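Local coordinates for protein alpha-L-rhamnosidase (Streptomyces avermitilis, PDB 3W5M) that hydrolyses terminal non-reducing alpha-L-rhamnose residues, releasing L-rhamnose from citrus flavonoids such as naringin, rutin and hesperidin and from gum arabic, at residues A[116-124]-A[396-404]; A[417-425]-A[454-462]. One frame throughout, in Å; residues are numbered along the deposited sequence.

Contact 1 of 2, residues A[116-124]-A[396-404]; sequences SQWSAKWIS and RPALLAQLE
Gln-402 turns its CG anti to the backbone N (chi1 -177°) and runs on extended, which carries its amide to the backbone of residues 117-120; Leu-400, with CG likewise anti (chi1 -172°), brings its branches against Trp-118 and Trp-122. CD2 of Leu-400 lies over one face of the Trp-118 indole, 3.7 Å from the centroid of the six-membered ring. Leu-400 CB sits over the six-membered ring of Trp-122, 3.7 Å from the centroid, while Leu-400 CD1 packs on Ala-120 CB. The leucine thus meets both indoles through ring faces.

The ends of the Gln-402 amide have separate tasks. Gln-402 OE1 accepts from Ser-119 N at 2.8 Å, and a second N-H comes from Ala-120 N at 3.2 Å, nearly along the C=O axis. Gln-402 NE2 donates to Gln-117 O at 3.1 Å, in the amide plane and on a lone pair of the carbonyl. The other N-H of Gln-402 NE2 reaches Glu-404 OE2 at 2.7 Å, a fairly straight bond (163°), which probably fixes the amide against flipping.

In the two-sheet, galactose-binding-like sandwich of the alpha-L-rhamnosidase N-terminal domain, strand 123-124 forms the edge of one sheet and strand 398-407 belongs to the other; a single antiparallel hydrogen-bonded pair, Ile-123 with Leu-399, links them along this edge. A leucine in place of Gln-402 would probably leave the N-H groups of Ser-119 and Ala-120 and the carbonyl of Gln-117 without these side-chain mates, and the backbone of residues 117-120 freer to shift. Glu-404 also forms a salt bridge with Arg-83 through OE1, and the hydroxyl of Ser-119 bonds to Arg-414. At the far end of the pairing, Ser-124 OG donates to Pro-397 O at 2.7 Å from well above the carbonyl plane.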
loop_
_atom_site.group_PDB
_atom_site.type_symbol
_atom_site.label_atom_id
_atom_site.label_comp_id
_atom_site.label_asym_id
_atom_site.label_seq_id
_atom_site.Cartn_x
_atom_site.Cartn_y
_atom_site.Cartn_z
ATOM N N SER A 116 -13.943 -6.776 -24.771
ATOM C CA SER A 116 -14.075 -7.399 -26.077
ATOM C C SER A 116 -12.796 -7.317 -26.912
ATOM O O SER A 116 -12.651 -8.031 -27.901
ATOM C CB SER A 116 -15.278 -6.820 -26.842
ATOM O OG SER A 116 -15.234 -5.398 -26.867
ATOM N N GLN A 117 -11.860 -6.460 -26.494
ATOM C CA GLN A 117 -10.626 -6.274 -27.240
ATOM C C GLN A 117 -9.543 -7.272 -26.829
ATOM O O GLN A 117 -8.479 -7.335 -27.475
ATOM C CB GLN A 117 -10.142 -4.824 -27.152
ATOM C CG GLN A 117 -10.917 -3.864 -28.046
ATOM C CD GLN A 117 -12.311 -3.573 -27.525
ATOM O OE1 GLN A 117 -13.282 -4.189 -27.953
ATOM N NE2 GLN A 117 -12.417 -2.648 -26.597
ATOM N N TRP A 118 -9.830 -8.078 -25.801
ATOM C CA TRP A 118 -8.951 -9.178 -25.403
ATOM C C TRP A 118 -9.372 -10.451 -26.110
ATOM O O TRP A 118 -10.565 -10.800 -26.145
ATOM C CB TRP A 118 -9.018 -9.463 -23.911
ATOM C CG TRP A 118 -8.464 -8.423 -23.010
ATOM C CD1 TRP A 118 -9.130 -7.333 -22.485
ATOM C CD2 TRP A 118 -7.150 -8.413 -22.430
ATOM N NE1 TRP A 118 -8.283 -6.619 -21.646
ATOM C CE2 TRP A 118 -7.065 -7.264 -21.596
ATOM C CE3 TRP A 118 -6.011 -9.228 -22.585
ATOM C CZ2 TRP A 118 -5.904 -6.931 -20.896
ATOM C CZ3 TRP A 118 -4.844 -8.887 -21.874
ATOM C CH2 TRP A 118 -4.807 -7.753 -21.043
ATOM N N SER A 119 -8.405 -11.166 -26.677
ATOM C CA SER A 119 -8.671 -12.526 -27.104
ATOM C C SER A 119 -7.827 -13.553 -26.312
ATOM O O SER A 119 -7.955 -14.771 -26.499
ATOM C CB SER A 119 -8.407 -12.649 -28.592
ATOM O OG SER A 119 -7.050 -12.354 -28.847
ATOM N N ALA A 120 -6.958 -13.051 -25.433
ATOM C CA ALA A 120 -6.134 -13.896 -24.577
ATOM C C ALA A 120 -7.006 -14.773 -23.651
ATOM O O ALA A 120 -8.150 -14.420 -23.366
ATOM C CB ALA A 120 -5.187 -13.014 -23.762
ATOM N N LYS A 121 -6.474 -15.907 -23.198
ATOM C CA LYS A 121 -7.128 -16.759 -22.191
ATOM C C LYS A 121 -6.361 -16.757 -20.875
ATOM O O LYS A 121 -5.113 -16.718 -20.861
ATOM C CB LYS A 121 -7.220 -18.219 -22.663
ATOM C CG LYS A 121 -7.626 -18.445 -24.111
ATOM C CD LYS A 121 -9.055 -18.054 -24.397
ATOM C CE LYS A 121 -9.520 -18.750 -25.678
ATOM N NZ LYS A 121 -10.522 -17.936 -26.416
ATOM N N TRP A 122 -7.102 -16.836 -19.770
ATOM C CA TRP A 122 -6.476 -16.980 -18.465
ATOM C C TRP A 122 -5.796 -18.329 -18.370
ATOM O O TRP A 122 -6.421 -19.365 -18.621
ATOM C CB TRP A 122 -7.515 -16.859 -17.371
ATOM C CG TRP A 122 -8.055 -15.486 -17.228
ATOM C CD1 TRP A 122 -9.234 -14.980 -17.772
ATOM C CD2 TRP A 122 -7.464 -14.425 -16.491
ATOM N NE1 TRP A 122 -9.388 -13.663 -17.403
ATOM C CE2 TRP A 122 -8.330 -13.302 -16.600
ATOM C CE3 TRP A 122 -6.276 -14.306 -15.739
ATOM C CZ2 TRP A 122 -8.040 -12.079 -16.002
ATOM C CZ3 TRP A 122 -5.995 -13.073 -15.147
ATOM C CH2 TRP A 122 -6.871 -11.985 -15.284
ATOM N N ILE A 123 -4.521 -18.336 -17.974
ATOM C CA ILE A 123 -3.816 -19.594 -17.786
ATOM C C ILE A 123 -3.119 -19.676 -16.428
ATOM O O ILE A 123 -2.700 -18.652 -15.857
ATOM C CB ILE A 123 -2.784 -19.876 -18.892
ATOM C CG1 ILE A 123 -1.706 -18.776 -18.929
ATOM C CG2 ILE A 123 -3.456 -20.106 -20.249
ATOM C CD1 ILE A 123 -0.589 -19.071 -19.914
ATOM N N SER A 124 -2.947 -20.910 -15.957
ATOM C CA SER A 124 -2.301 -21.221 -14.671
ATOM C C SER A 124 -1.303 -22.347 -14.891
ATOM O O SER A 124 -1.466 -23.133 -15.823
ATOM C CB SER A 124 -3.335 -21.736 -13.683
ATOM O OG SER A 124 -4.112 -20.705 -13.116
ATOM N N ARG A 396 -5.323 -20.548 -6.828
ATOM C CA ARG A 396 -4.169 -20.657 -7.726
ATOM C C ARG A 396 -4.066 -19.383 -8.521
ATOM O O ARG A 396 -5.094 -18.866 -9.012
ATOM C CB ARG A 396 -4.350 -21.802 -8.730
ATOM C CG ARG A 396 -4.262 -23.188 -8.127
ATOM C CD ARG A 396 -4.868 -24.232 -9.045
ATOM N NE ARG A 396 -5.811 -25.069 -8.305
ATOM C CZ ARG A 396 -7.104 -24.787 -8.157
ATOM N NH1 ARG A 396 -7.615 -23.696 -8.711
ATOM N NH2 ARG A 396 -7.894 -25.598 -7.466
ATOM N N PRO A 397 -2.835 -18.884 -8.705
ATOM C CA PRO A 397 -2.750 -17.704 -9.558
ATOM C C PRO A 397 -2.862 -17.965 -11.062
ATOM O O PRO A 397 -2.552 -19.065 -11.569
ATOM C CB PRO A 397 -1.383 -17.090 -9.181
ATOM C CG PRO A 397 -0.600 -18.224 -8.660
ATOM C CD PRO A 397 -1.573 -19.168 -8.009
ATOM N N ALA A 398 -3.301 -16.937 -11.770
ATOM C CA ALA A 398 -3.508 -17.009 -13.194
ATOM C C ALA A 398 -2.968 -15.779 -13.913
ATOM O O ALA A 398 -2.938 -14.693 -13.353
ATOM C CB ALA A 398 -5.009 -17.214 -13.499
ATOM N N LEU A 399 -2.546 -15.985 -15.156
ATOM C CA LEU A 399 -1.964 -14.956 -16.037
ATOM C C LEU A 399 -2.865 -14.685 -17.244
ATOM O O LEU A 399 -3.402 -15.617 -17.850
ATOM C CB LEU A 399 -0.589 -15.441 -16.552
ATOM C CG LEU A 399 0.121 -14.527 -17.551
ATOM C CD1 LEU A 399 0.639 -13.234 -16.932
ATOM C CD2 LEU A 399 1.250 -15.282 -18.268
ATOM N N LEU A 400 -2.959 -13.419 -17.643
ATOM C CA LEU A 400 -3.577 -13.041 -18.907
ATOM C C LEU A 400 -2.584 -12.160 -19.662
ATOM O O LEU A 400 -2.101 -11.146 -19.141
ATOM C CB LEU A 400 -4.902 -12.293 -18.659
ATOM C CG LEU A 400 -5.764 -11.991 -19.889
ATOM C CD1 LEU A 400 -6.406 -13.291 -20.373
ATOM C CD2 LEU A 400 -6.831 -10.973 -19.548
ATOM N N ALA A 401 -2.207 -12.568 -20.875
ATOM C CA ALA A 401 -1.213 -11.764 -21.626
ATOM C C ALA A 401 -1.543 -11.714 -23.117
ATOM O O ALA A 401 -1.937 -12.730 -23.698
ATOM C CB ALA A 401 0.190 -12.323 -21.411
ATOM N N GLN A 402 -1.398 -10.541 -23.703
ATOM C CA GLN A 402 -1.674 -10.320 -25.145
ATOM C C GLN A 402 -0.618 -9.405 -25.737
ATOM O O GLN A 402 -0.526 -8.249 -25.381
ATOM C CB GLN A 402 -3.036 -9.665 -25.316
ATOM C CG GLN A 402 -3.514 -9.439 -26.751
ATOM C CD GLN A 402 -5.045 -9.348 -26.784
ATOM O OE1 GLN A 402 -5.731 -10.256 -26.300
ATOM N NE2 GLN A 402 -5.578 -8.270 -27.360
ATOM N N LEU A 403 0.196 -9.978 -26.626
ATOM C CA LEU A 403 1.240 -9.237 -27.310
ATOM C C LEU A 403 0.774 -8.942 -28.720
ATOM O O LEU A 403 0.372 -9.864 -29.461
ATOM C CB LEU A 403 2.530 -10.073 -27.336
ATOM C CG LEU A 403 3.666 -9.541 -28.209
ATOM C CD1 LEU A 403 4.308 -8.312 -27.587
ATOM C CD2 LEU A 403 4.688 -10.659 -28.428
ATOM N N GLU A 404 0.798 -7.667 -29.076
ATOM C CA GLU A 404 0.355 -7.203 -30.395
ATOM C C GLU A 404 1.504 -6.553 -31.125
ATOM O O GLU A 404 2.079 -5.599 -30.652
ATOM C CB GLU A 404 -0.774 -6.212 -30.238
ATOM C CG GLU A 404 -1.963 -6.891 -29.550
ATOM C CD GLU A 404 -3.188 -6.008 -29.475
ATOM O OE1 GLU A 404 -3.157 -4.881 -30.042
ATOM O OE2 GLU A 404 -4.178 -6.450 -28.841
#

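Contact 2 of 2, residues A[417-425]-A[454-462]; sequences SGPDWRAAS and DDRAWLAVR
Arg-422 presents the edge of its guanidinium to the carbonyl of Asp-455 and grips that one oxygen with two nitrogens. Arg-422 NE donates to Asp-455 O at 3.0 Å and approaches from above the carbonyl plane, whereas Arg-422 NH2, at 3.3 Å from that oxygen, lies on a lone pair; NH2 also makes a weak bond to Arg-456 O. A bend at chi3 (72°) folds the chain back so that this edge faces the turn. Ala-424 CB is centred over the Trp-458 indole, 3.5 Å from the centroid of the six-membered ring, and Asp-455 CB lies over the opposite face, toward its rim. At the other end, Val-461 sets CG1 against Trp-421 CB at 3.8 Å, while CG2 rests near Gly-418 O.

Behind these side chains runs a short antiparallel ladder, part of a sheet of the N-terminal-domain sandwich. Ala-423 and Leu-459 exchange both backbone bonds, Arg-422 and Ala-460 form the adjacent non-hydrogen-bonded pair, and Val-461 N reaches Trp-421 O. A water donates to both Pro-419 O and Val-461 O. Two type I turns shape the ends: Gly-418 to Trp-421, and Asp-455 to Trp-458, where Asp-455 O also takes the N-H of Trp-458. Farther out, Trp-421 stacks on His-307 and bonds through NE1 to Thr-416 O.

Within the two segments, the guanidinium is held mainly by backbone carbonyls, which probably spread its charge over neutral acceptors. The ion pair of Arg-422 NE with Asp-455 OD1 is long, at 3.9 Å, and since OD2 is bridged to Arg-306, the aspartate is likely to remain ionised between two arginines.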
loop_
_atom_site.group_PDB
_atom_site.type_symbol
_atom_site.label_atom_id
_atom_site.label_comp_id
_atom_site.label_asym_id
_atom_site.label_seq_id
_atom_site.Cartn_x
_atom_site.Cartn_y
_atom_site.Cartn_z
ATOM N N SER A 417 -1.574 -15.603 -24.227
ATOM C CA SER A 417 -1.699 -16.656 -23.255
ATOM C C SER A 417 -2.829 -17.590 -23.676
ATOM O O SER A 417 -3.914 -17.139 -24.120
ATOM C CB SER A 417 -1.981 -16.067 -21.869
ATOM O OG SER A 417 -3.123 -15.217 -21.853
ATOM N N GLY A 418 -2.555 -18.876 -23.505
ATOM C CA GLY A 418 -3.456 -19.950 -23.908
ATOM C C GLY A 418 -2.833 -21.334 -23.754
ATOM O O GLY A 418 -1.738 -21.480 -23.193
ATOM N N PRO A 419 -3.541 -22.371 -24.244
ATOM C CA PRO A 419 -3.260 -23.767 -23.893
ATOM C C PRO A 419 -1.903 -24.274 -24.357
ATOM O O PRO A 419 -1.418 -25.265 -23.808
ATOM C CB PRO A 419 -4.387 -24.542 -24.607
ATOM C CG PRO A 419 -5.496 -23.526 -24.773
ATOM C CD PRO A 419 -4.741 -22.262 -25.104
ATOM N N ASP A 420 -1.289 -23.605 -25.335
ATOM C CA ASP A 420 -0.009 -24.065 -25.865
ATOM C C ASP A 420 1.213 -23.657 -24.983
ATOM O O ASP A 420 2.344 -24.104 -25.223
ATOM C CB ASP A 420 0.157 -23.660 -27.340
ATOM C CG ASP A 420 -0.248 -22.184 -27.636
ATOM O OD1 ASP A 420 -0.915 -21.484 -26.804
ATOM O OD2 ASP A 420 0.093 -21.730 -28.757
ATOM N N TRP A 421 0.998 -22.824 -23.960
ATOM C CA TRP A 421 2.101 -22.418 -23.066
ATOM C C TRP A 421 2.571 -23.578 -22.185
ATOM O O TRP A 421 1.826 -24.528 -21.910
ATOM C CB TRP A 421 1.647 -21.221 -22.165
ATOM C CG TRP A 421 1.570 -19.890 -22.892
ATOM C CD1 TRP A 421 0.917 -19.621 -24.090
ATOM C CD2 TRP A 421 2.114 -18.648 -22.453
ATOM N NE1 TRP A 421 1.056 -18.300 -24.421
ATOM C CE2 TRP A 421 1.790 -17.677 -23.433
ATOM C CE3 TRP A 421 2.871 -18.256 -21.326
ATOM C CZ2 TRP A 421 2.176 -16.341 -23.315
ATOM C CZ3 TRP A 421 3.241 -16.924 -21.208
ATOM C CH2 TRP A 421 2.903 -15.986 -22.194
ATOM N N ARG A 422 3.814 -23.504 -21.704
ATOM C CA ARG A 422 4.373 -24.564 -20.882
ATOM C C ARG A 422 4.886 -23.969 -19.560
ATOM O O ARG A 422 5.192 -22.798 -19.518
ATOM C CB ARG A 422 5.475 -25.284 -21.667
ATOM C CG ARG A 422 4.848 -26.029 -22.849
ATOM C CD ARG A 422 5.836 -26.746 -23.734
ATOM N NE ARG A 422 6.418 -27.938 -23.122
ATOM C CZ ARG A 422 5.768 -29.067 -22.843
ATOM N NH1 ARG A 422 4.464 -29.192 -23.077
ATOM N NH2 ARG A 422 6.438 -30.081 -22.316
ATOM N N ALA A 423 4.937 -24.797 -18.532
ATOM C CA ALA A 423 5.216 -24.381 -17.157
ATOM C C ALA A 423 6.226 -25.267 -16.460
ATOM O O ALA A 423 6.340 -26.472 -16.756
ATOM C CB ALA A 423 3.911 -24.305 -16.360
ATOM N N ALA A 424 6.966 -24.667 -15.522
ATOM C CA ALA A 424 7.936 -25.376 -14.674
ATOM C C ALA A 424 8.014 -24.654 -13.345
ATOM O O ALA A 424 7.690 -23.454 -13.275
ATOM C CB ALA A 424 9.299 -25.406 -15.319
ATOM N N SER A 425 8.493 -25.354 -12.316
ATOM C CA SER A 425 8.613 -24.759 -10.972
ATOM C C SER A 425 9.661 -23.642 -10.921
ATOM O O SER A 425 9.404 -22.581 -10.352
ATOM C CB SER A 425 8.873 -25.848 -9.920
ATOM O OG SER A 425 9.911 -26.701 -10.358
ATOM N N ASP A 454 15.082 -25.498 -24.537
ATOM C CA ASP A 454 14.519 -26.843 -24.524
ATOM C C ASP A 454 13.546 -27.021 -23.360
ATOM O O ASP A 454 13.983 -27.313 -22.236
ATOM C CB ASP A 454 15.658 -27.886 -24.453
ATOM C CG ASP A 454 15.151 -29.332 -24.409
ATOM O OD1 ASP A 454 13.939 -29.592 -24.563
ATOM O OD2 ASP A 454 15.989 -30.232 -24.207
ATOM N N ASP A 455 12.242 -26.853 -23.624
ATOM C CA ASP A 455 11.203 -27.036 -22.603
ATOM C C ASP A 455 10.360 -28.321 -22.732
ATOM O O ASP A 455 9.222 -28.384 -22.250
ATOM C CB ASP A 455 10.297 -25.776 -22.492
ATOM C CG ASP A 455 9.471 -25.487 -23.764
ATOM O OD1 ASP A 455 9.539 -26.283 -24.737
ATOM O OD2 ASP A 455 8.733 -24.451 -23.778
ATOM N N ARG A 456 10.914 -29.361 -23.349
ATOM C CA ARG A 456 10.141 -30.595 -23.570
ATOM C C ARG A 456 9.669 -31.276 -22.284
ATOM O O ARG A 456 8.639 -31.947 -22.288
ATOM C CB ARG A 456 10.913 -31.574 -24.457
ATOM C CG ARG A 456 10.612 -31.431 -25.946
ATOM C CD ARG A 456 11.876 -31.573 -26.786
ATOM N NE ARG A 456 12.735 -32.666 -26.318
ATOM C CZ ARG A 456 14.061 -32.704 -26.440
ATOM N NH1 ARG A 456 14.724 -31.712 -27.022
ATOM N NH2 ARG A 456 14.730 -33.745 -25.971
ATOM N N ALA A 457 10.416 -31.095 -21.194
ATOM C CA ALA A 457 10.034 -31.635 -19.886
ATOM C C ALA A 457 9.311 -30.624 -18.974
ATOM O O ALA A 457 9.082 -30.897 -17.803
ATOM C CB ALA A 457 11.243 -32.223 -19.181
ATOM N N TRP A 458 8.982 -29.453 -19.508
ATOM C CA TRP A 458 8.007 -28.559 -18.861
ATOM C C TRP A 458 6.580 -29.130 -19.010
ATOM O O TRP A 458 6.356 -30.045 -19.809
ATOM C CB TRP A 458 8.134 -27.160 -19.461
ATOM C CG TRP A 458 9.365 -26.416 -19.012
ATOM C CD1 TRP A 458 10.640 -26.926 -18.849
ATOM C CD2 TRP A 458 9.456 -25.021 -18.714
ATOM N NE1 TRP A 458 11.490 -25.933 -18.434
ATOM C CE2 TRP A 458 10.793 -24.756 -18.345
ATOM C CE3 TRP A 458 8.528 -23.971 -18.693
ATOM C CZ2 TRP A 458 11.228 -23.484 -17.965
ATOM C CZ3 TRP A 458 8.955 -22.717 -18.309
ATOM C CH2 TRP A 458 10.310 -22.476 -17.959
ATOM N N LEU A 459 5.604 -28.625 -18.247
ATOM C CA LEU A 459 4.254 -29.202 -18.304
ATOM C C LEU A 459 3.277 -28.287 -19.024
ATOM O O LEU A 459 3.433 -27.071 -18.965
ATOM C CB LEU A 459 3.742 -29.494 -16.891
ATOM C CG LEU A 459 4.630 -30.396 -16.026
ATOM C CD1 LEU A 459 4.137 -30.412 -14.579
ATOM C CD2 LEU A 459 4.688 -31.801 -16.629
ATOM N N ALA A 460 2.270 -28.857 -19.699
ATOM C CA ALA A 460 1.217 -28.033 -20.297
ATOM C C ALA A 460 0.549 -27.205 -19.197
ATOM O O ALA A 460 0.303 -27.714 -18.093
ATOM C CB ALA A 460 0.170 -28.903 -21.001
ATOM N N VAL A 461 0.309 -25.926 -19.483
ATOM C CA VAL A 461 -0.519 -25.080 -18.607
ATOM C C VAL A 461 -1.959 -25.556 -18.607
ATOM O O VAL A 461 -2.353 -26.367 -19.431
ATOM C CB VAL A 461 -0.472 -23.600 -19.035
ATOM C CG1 VAL A 461 0.929 -23.041 -18.877
ATOM C CG2 VAL A 461 -0.998 -23.411 -20.454
ATOM N N ARG A 462 -2.759 -25.068 -17.673
ATOM C CA ARG A 462 -4.189 -25.370 -17.694
ATOM C C ARG A 462 -4.929 -24.057 -17.848
ATOM O O ARG A 462 -4.360 -22.968 -17.612
ATOM C CB ARG A 462 -4.599 -26.105 -16.418
ATOM C CG ARG A 462 -4.193 -25.384 -15.143
ATOM C CD ARG A 462 -4.547 -26.152 -13.890
ATOM N NE ARG A 462 -5.971 -26.078 -13.599
ATOM C CZ ARG A 462 -6.510 -26.449 -12.443
ATOM N NH1 ARG A 462 -5.728 -26.903 -11.455
ATOM N NH2 ARG A 462 -7.828 -26.353 -12.275
HETATM O O HOH W 1 -2.983 -26.811 -22.045
#

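Overall arrangement
The two contacts, with centres about 15 Å apart, follow one another along the chain and join in the same beta-sandwich domain. Their common member is the sheet in which strand 123-124 of contact 1 lies beside strand 459-463 of contact 2. Ser-417 makes a second junction, its N probably bonding to Ala-401 O at 2.9 Å and its OG to Lys-121 O at 2.7 Å, so residues 417-425 leave from the very place where 116-124 and 396-404 meet. Contact 1 ties sheet to sheet, while contact 2 extends inward from the edge strand. Both lie away from the calcium site, the rhamnose-binding residues and the probable catalytic Glu-636 and Glu-895.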